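Local coordinates for protein phospholipase C-beta (PLC-beta) (Sepia officinalis, PDB 3QR0) that belongs to the phospholipase C-beta family and joins PH, EF-hand, TIM-barrel and C2 modules, with a calcium ion bound in the model, at residues N311-P315 and K742-V748; F526-A532 and D559-Y563. All coordinates share one frame; numbering follows the deposited sequence.

Contact 1 (N311-P315 and K742-V748); sequences NNLTP and KPGYRHV. With GOL (glycerol), chain D.
The Arg746 guanidinium has Asn311 OD1 over one face and Lys742 CB over the opposite face, both nearer the rim than the centre. Asn311 O lies at its edge, in the plane, and takes a weak hydrogen bond from Arg746 NH1 (3.0 Å). The Asn311 amide and the guanidinium are nearly parallel, 15° apart. Two nitrogens, NE and NH2, grip Pro743 O side-on. This holds the guanidinium in a fixed rotation. A glycerol, probably a crystallisation additive, bonds Arg746 NH2 through O2 and donates from O1 to Asn311 OD1. Asn311 ND2 gives a nearly straight bond to Tyr745 O (3.0 Å, 176°), and Tyr745 O lies in the amide plane. The contact joins the loop that follows helix 299-307, in the EF-hand-like region, to the turn leading into edge strand 746-751 of the C2 domain. Extended beyond CG, Lys742 runs along this loop to put NZ on Asn312 O (2.7 Å). Within the loop, Asn312 OD1 accepts from Thr314 N and closes an Asx turn. Its ND2 bonds Glu309 and Asn148. Apart from these polar bonds, Leu313 CD2 packs on Val748 CG1 (3.8 Å). Water 2 links Leu313 O to Lys742 N, and water 3 links Leu313 N to His747 O.

Contact 2 (F526-A532 and D559-Y563); sequences FTTFEQA and DFVDY
Phe529 has CG anti to its carbonyl carbon (chi1 -69°), and this sends its ring across to helix 557-563. Tyr563 has CG anti to its own backbone N, which brings its ring round beside Phe529 and Ala532. The Phe529 ring lies against the backbone of the facing helix. One of its faces is turned to the peptide between Asp559 and Phe560: Asp559 C sits over the ring centre, and Phe560 N lies nearer the rim. The opposite face is met by Phe526 CZ, so the ring is held between its own segment and the other one. The ring tip reaches in beside Phe560, with Phe529 CZ 3.5 Å from Phe560 CA. The two phenyl rings meet obliquely, with centroids 5.3 Å apart and planes at 44°. Toward Tyr563 the same ring presents its edge. This is an offset edge-to-face pair, with centroids 5.8 Å apart and planes at 61°. Phe529, Phe560 and Tyr563 thus form an aromatic cluster. Phe529 CD2 also touches Tyr563 CB at 3.6 Å. Ala532 CB meets the edge of the Tyr563 ring, in its plane, 3.8 Å from Tyr563 CD1. The Asp559 methylene lies by the CD1 side of the Phe529 ring, with Asp559 CB 3.7 Å from Phe529 CD1, while its carboxylate forms a salt bridge with Arg635. Thr528 is the N-cap of helix 529-535; its OG1 accepts from Gln531 N. In the chain, helix 529-535 lies between parallel strands 522-523 and 540-545, and helix 557-563 between 540-545 and 569-572, as in the beta-alpha units of a TIM barrel. Lys552 of helix 546-555 packs on Phe526, Phe529 and Phe560, while Met544 of strand 540-545 and Thr569 of strand 569-572 pack against Phe560.

How the contacts relate
From the N terminus the chain passes through the PH domain and into the EF-hand-like region, where 311-315 is the first side of contact 1. It then runs through the X and Y regions of the TIM-barrel domain. There contact 2 closes a short loop, 526-532 to 559-563, with 26 residues between its segments. The chain goes on into the C2 domain, where 742-748 closes the much longer loop of contact 1. Contact 2 is therefore nested inside contact 1. Contact 1 ties the EF-hand-like region to C2. Contact 2 stays within the Y region and joins two of its helices. Their centres lie about 41 Å apart, and they do not touch.

Contact 1 (N311-P315 and K742-V748)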
loop_
_atom_site.group_PDB
_atom_site.type_symbol
_atom_site.label_atom_id
_atom_site.label_comp_id
_atom_site.label_asym_id
_atom_site.label_seq_id
_atom_site.Cartn_x
_atom_site.Cartn_y
_atom_site.Cartn_z
ATOM N N ASN A 311 6.683 -9.360 18.172
ATOM C CA ASN A 311 7.617 -8.288 17.827
ATOM C C ASN A 311 7.354 -7.641 16.466
ATOM O O ASN A 311 8.220 -6.950 15.934
ATOM C CB ASN A 311 9.063 -8.802 17.868
ATOM C CG ASN A 311 10.075 -7.670 18.032
ATOM O OD1 ASN A 311 9.873 -6.770 18.844
ATOM N ND2 ASN A 311 11.151 -7.702 17.244
ATOM N N ASN A 312 6.158 -7.846 15.915
ATOM C CA ASN A 312 5.770 -7.219 14.645
ATOM C C ASN A 312 5.920 -5.698 14.730
ATOM O O ASN A 312 5.431 -5.062 15.672
ATOM C CB ASN A 312 4.327 -7.611 14.271
ATOM C CG ASN A 312 4.003 -7.371 12.789
ATOM O OD1 ASN A 312 4.301 -6.319 12.239
ATOM N ND2 ASN A 312 3.370 -8.348 12.156
ATOM N N LEU A 313 6.610 -5.120 13.751
ATOM C CA LEU A 313 6.840 -3.676 13.729
ATOM C C LEU A 313 5.547 -2.882 13.503
ATOM O O LEU A 313 5.439 -1.740 13.930
ATOM C CB LEU A 313 7.888 -3.309 12.668
ATOM C CG LEU A 313 7.423 -3.179 11.216
ATOM C CD1 LEU A 313 6.737 -1.831 10.968
ATOM C CD2 LEU A 313 8.599 -3.341 10.272
ATOM N N THR A 314 4.568 -3.495 12.841
ATOM C CA THR A 314 3.326 -2.808 12.491
ATOM C C THR A 314 2.444 -2.563 13.723
ATOM O O THR A 314 2.103 -3.514 14.429
ATOM C CB THR A 314 2.523 -3.619 11.457
ATOM O OG1 THR A 314 3.334 -3.843 10.296
ATOM C CG2 THR A 314 1.244 -2.879 11.056
ATOM N N PRO A 315 2.092 -1.287 13.995
ATOM C CA PRO A 315 1.168 -0.970 15.094
ATOM C C PRO A 315 -0.256 -1.370 14.727
ATOM O O PRO A 315 -0.880 -0.747 13.862
ATOM C CB PRO A 315 1.303 0.545 15.261
ATOM C CG PRO A 315 1.852 1.041 13.966
ATOM C CD PRO A 315 2.605 -0.075 13.328
ATOM N N LYS A 742 7.283 1.738 16.153
ATOM C CA LYS A 742 7.713 0.925 17.280
ATOM C C LYS A 742 9.228 0.826 17.268
ATOM O O LYS A 742 9.802 0.370 16.280
ATOM C CB LYS A 742 7.145 -0.480 17.167
ATOM C CG LYS A 742 5.645 -0.594 17.242
ATOM C CD LYS A 742 5.308 -2.059 17.367
ATOM C CE LYS A 742 3.852 -2.355 17.258
ATOM N NZ LYS A 742 3.679 -3.813 17.380
ATOM N N PRO A 743 9.887 1.234 18.366
ATOM C CA PRO A 743 11.345 1.232 18.396
ATOM C C PRO A 743 11.948 -0.134 18.733
ATOM O O PRO A 743 11.225 -1.124 18.879
ATOM C CB PRO A 743 11.656 2.239 19.502
ATOM C CG PRO A 743 10.534 2.072 20.456
ATOM C CD PRO A 743 9.319 1.755 19.625
ATOM N N GLY A 744 13.271 -0.171 18.833
ATOM C CA GLY A 744 14.000 -1.353 19.271
ATOM C C GLY A 744 14.508 -2.202 18.128
ATOM O O GLY A 744 14.594 -1.741 16.988
ATOM N N TYR A 745 14.843 -3.451 18.442
ATOM C CA TYR A 745 15.269 -4.409 17.434
ATOM C C TYR A 745 14.056 -4.930 16.679
ATOM O O TYR A 745 13.139 -5.502 17.275
ATOM C CB TYR A 745 16.039 -5.568 18.065
ATOM C CG TYR A 745 17.398 -5.176 18.591
ATOM C CD1 TYR A 745 17.661 -5.158 19.959
ATOM C CD2 TYR A 745 18.425 -4.812 17.719
ATOM C CE1 TYR A 745 18.909 -4.793 20.444
ATOM C CE2 TYR A 745 19.681 -4.444 18.199
ATOM C CZ TYR A 745 19.910 -4.436 19.560
ATOM O OH TYR A 745 21.137 -4.084 20.045
ATOM N N ARG A 746 14.047 -4.716 15.368
ATOM C CA ARG A 746 12.908 -5.096 14.541
ATOM C C ARG A 746 13.355 -5.767 13.261
ATOM O O ARG A 746 14.298 -5.310 12.617
ATOM C CB ARG A 746 12.082 -3.856 14.175
ATOM C CG ARG A 746 11.488 -3.113 15.350
ATOM C CD ARG A 746 10.337 -3.863 16.019
ATOM N NE ARG A 746 9.978 -3.214 17.276
ATOM C CZ ARG A 746 8.964 -3.557 18.062
ATOM N NH1 ARG A 746 8.154 -4.556 17.734
ATOM N NH2 ARG A 746 8.755 -2.884 19.188
ATOM N N HIS A 747 12.682 -6.854 12.893
ATOM C CA HIS A 747 12.718 -7.322 11.514
ATOM C C HIS A 747 11.732 -6.494 10.712
ATOM O O HIS A 747 10.637 -6.176 11.182
ATOM C CB HIS A 747 12.386 -8.808 11.404
ATOM C CG HIS A 747 13.454 -9.695 11.952
ATOM N ND1 HIS A 747 13.522 -10.034 13.286
ATOM C CD2 HIS A 747 14.510 -10.295 11.354
ATOM C CE1 HIS A 747 14.571 -10.813 13.485
ATOM N NE2 HIS A 747 15.185 -10.988 12.331
ATOM N N VAL A 748 12.130 -6.152 9.494
ATOM C CA VAL A 748 11.357 -5.282 8.627
ATOM C C VAL A 748 11.130 -6.003 7.299
ATOM O O VAL A 748 11.933 -5.861 6.377
ATOM C CB VAL A 748 12.115 -3.951 8.388
ATOM C CG1 VAL A 748 11.253 -2.970 7.598
ATOM C CG2 VAL A 748 12.545 -3.336 9.711
HETATM C C1 GOL D . 7.002 -5.854 21.539
HETATM O O1 GOL D . 8.297 -5.686 20.997
HETATM C C2 GOL D . 6.003 -5.022 20.737
HETATM O O2 GOL D . 6.400 -3.671 20.775
HETATM C C3 GOL D . 4.595 -5.161 21.309
HETATM O O3 GOL D . 3.666 -4.513 20.466
HETATM O O HOH W 1 10.081 -7.253 13.973
HETATM O O HOH W 2 6.657 0.541 13.587
HETATM O O HOH W 3 7.642 -6.820 11.503
#

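Contact 2 (F526-A532 and D559-Y563)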
loop_
_atom_site.group_PDB
_atom_site.type_symbol
_atom_site.label_atom_id
_atom_site.label_comp_id
_atom_site.label_asym_id
_atom_site.label_seq_id
_atom_site.Cartn_x
_atom_site.Cartn_y
_atom_site.Cartn_z
ATOM N N PHE A 526 -10.676 29.437 -7.998
ATOM C CA PHE A 526 -10.057 29.994 -6.793
ATOM C C PHE A 526 -9.719 31.470 -7.026
ATOM O O PHE A 526 -9.200 31.832 -8.076
ATOM C CB PHE A 526 -8.792 29.217 -6.417
ATOM C CG PHE A 526 -8.204 29.624 -5.092
ATOM C CD1 PHE A 526 -8.564 28.964 -3.924
ATOM C CD2 PHE A 526 -7.304 30.679 -5.011
ATOM C CE1 PHE A 526 -8.028 29.344 -2.699
ATOM C CE2 PHE A 526 -6.767 31.068 -3.793
ATOM C CZ PHE A 526 -7.123 30.399 -2.635
ATOM N N THR A 527 -10.036 32.317 -6.054
ATOM C CA THR A 527 -9.688 33.736 -6.135
ATOM C C THR A 527 -8.638 34.045 -5.072
ATOM O O THR A 527 -7.457 34.150 -5.394
ATOM C CB THR A 527 -10.927 34.647 -6.003
ATOM O OG1 THR A 527 -11.649 34.329 -4.808
ATOM C CG2 THR A 527 -11.843 34.460 -7.198
ATOM N N THR A 528 -9.068 34.176 -3.815
ATOM C CA THR A 528 -8.157 34.366 -2.680
ATOM C C THR A 528 -8.641 33.574 -1.467
ATOM O O THR A 528 -9.794 33.143 -1.414
ATOM C CB THR A 528 -8.080 35.847 -2.244
ATOM O OG1 THR A 528 -9.369 36.281 -1.794
ATOM C CG2 THR A 528 -7.602 36.745 -3.381
ATOM N N PHE A 529 -7.763 33.411 -0.481
ATOM C CA PHE A 529 -8.148 32.792 0.783
ATOM C C PHE A 529 -9.134 33.675 1.566
ATOM O O PHE A 529 -10.072 33.172 2.186
ATOM C CB PHE A 529 -6.910 32.477 1.626
ATOM C CG PHE A 529 -6.053 31.373 1.056
ATOM C CD1 PHE A 529 -4.745 31.617 0.665
ATOM C CD2 PHE A 529 -6.564 30.092 0.904
ATOM C CE1 PHE A 529 -3.953 30.596 0.147
ATOM C CE2 PHE A 529 -5.785 29.067 0.380
ATOM C CZ PHE A 529 -4.474 29.321 0.001
ATOM N N GLU A 530 -8.922 34.987 1.526
ATOM C CA GLU A 530 -9.836 35.936 2.161
ATOM C C GLU A 530 -11.259 35.752 1.618
ATOM O O GLU A 530 -12.221 35.709 2.386
ATOM C CB GLU A 530 -9.354 37.374 1.932
ATOM C CG GLU A 530 -9.986 38.425 2.848
ATOM C CD GLU A 530 -11.396 38.840 2.435
ATOM O OE1 GLU A 530 -11.647 39.046 1.225
ATOM O OE2 GLU A 530 -12.257 38.980 3.334
ATOM N N GLN A 531 -11.382 35.631 0.297
ATOM C CA GLN A 531 -12.689 35.443 -0.345
ATOM C C GLN A 531 -13.364 34.117 -0.000
ATOM O O GLN A 531 -14.578 34.076 0.196
ATOM C CB GLN A 531 -12.584 35.590 -1.868
ATOM C CG GLN A 531 -12.806 37.013 -2.339
ATOM C CD GLN A 531 -14.236 37.474 -2.116
ATOM O OE1 GLN A 531 -14.488 38.419 -1.367
ATOM N NE2 GLN A 531 -15.185 36.793 -2.756
ATOM N N ALA A 532 -12.587 33.043 0.068
ATOM C CA ALA A 532 -13.118 31.743 0.484
ATOM C C ALA A 532 -13.695 31.811 1.907
ATOM O O ALA A 532 -14.773 31.274 2.176
ATOM C CB ALA A 532 -12.038 30.675 0.396
ATOM N N ASP A 559 -2.441 30.603 5.667
ATOM C CA ASP A 559 -3.811 30.707 5.155
ATOM C C ASP A 559 -4.242 29.446 4.395
ATOM O O ASP A 559 -5.413 29.064 4.441
ATOM C CB ASP A 559 -3.968 31.915 4.230
ATOM C CG ASP A 559 -3.752 33.248 4.940
ATOM O OD1 ASP A 559 -3.797 33.306 6.187
ATOM O OD2 ASP A 559 -3.540 34.253 4.231
ATOM N N PHE A 560 -3.295 28.807 3.704
ATOM C CA PHE A 560 -3.579 27.581 2.958
ATOM C C PHE A 560 -3.991 26.484 3.943
ATOM O O PHE A 560 -5.000 25.804 3.741
ATOM C CB PHE A 560 -2.353 27.144 2.142
ATOM C CG PHE A 560 -2.672 26.347 0.895
ATOM C CD1 PHE A 560 -3.905 25.721 0.704
ATOM C CD2 PHE A 560 -1.695 26.186 -0.081
ATOM C CE1 PHE A 560 -4.161 24.992 -0.450
ATOM C CE2 PHE A 560 -1.949 25.448 -1.233
ATOM C CZ PHE A 560 -3.180 24.852 -1.416
ATOM N N VAL A 561 -3.212 26.326 5.012
ATOM C CA VAL A 561 -3.536 25.363 6.066
ATOM C C VAL A 561 -4.921 25.642 6.675
ATOM O O VAL A 561 -5.698 24.714 6.888
ATOM C CB VAL A 561 -2.457 25.358 7.173
ATOM C CG1 VAL A 561 -2.892 24.513 8.367
ATOM C CG2 VAL A 561 -1.116 24.855 6.616
ATOM N N ASP A 562 -5.228 26.915 6.924
ATOM C CA ASP A 562 -6.520 27.296 7.501
ATOM C C ASP A 562 -7.688 27.018 6.551
ATOM O O ASP A 562 -8.730 26.527 6.975
ATOM C CB ASP A 562 -6.527 28.776 7.896
ATOM C CG ASP A 562 -5.833 29.047 9.232
ATOM O OD1 ASP A 562 -5.795 30.228 9.625
ATOM O OD2 ASP A 562 -5.331 28.107 9.885
ATOM N N TYR A 563 -7.510 27.337 5.273
ATOM C CA TYR A 563 -8.503 27.018 4.237
ATOM C C TYR A 563 -8.878 25.530 4.254
ATOM O O TYR A 563 -10.061 25.169 4.185
ATOM C CB TYR A 563 -7.970 27.427 2.853
ATOM C CG TYR A 563 -8.778 26.896 1.692
ATOM C CD1 TYR A 563 -9.810 27.644 1.129
ATOM C CD2 TYR A 563 -8.513 25.639 1.159
ATOM C CE1 TYR A 563 -10.556 27.149 0.060
ATOM C CE2 TYR A 563 -9.253 25.138 0.096
ATOM C CZ TYR A 563 -10.269 25.895 -0.450
ATOM O OH TYR A 563 -10.993 25.378 -1.500
#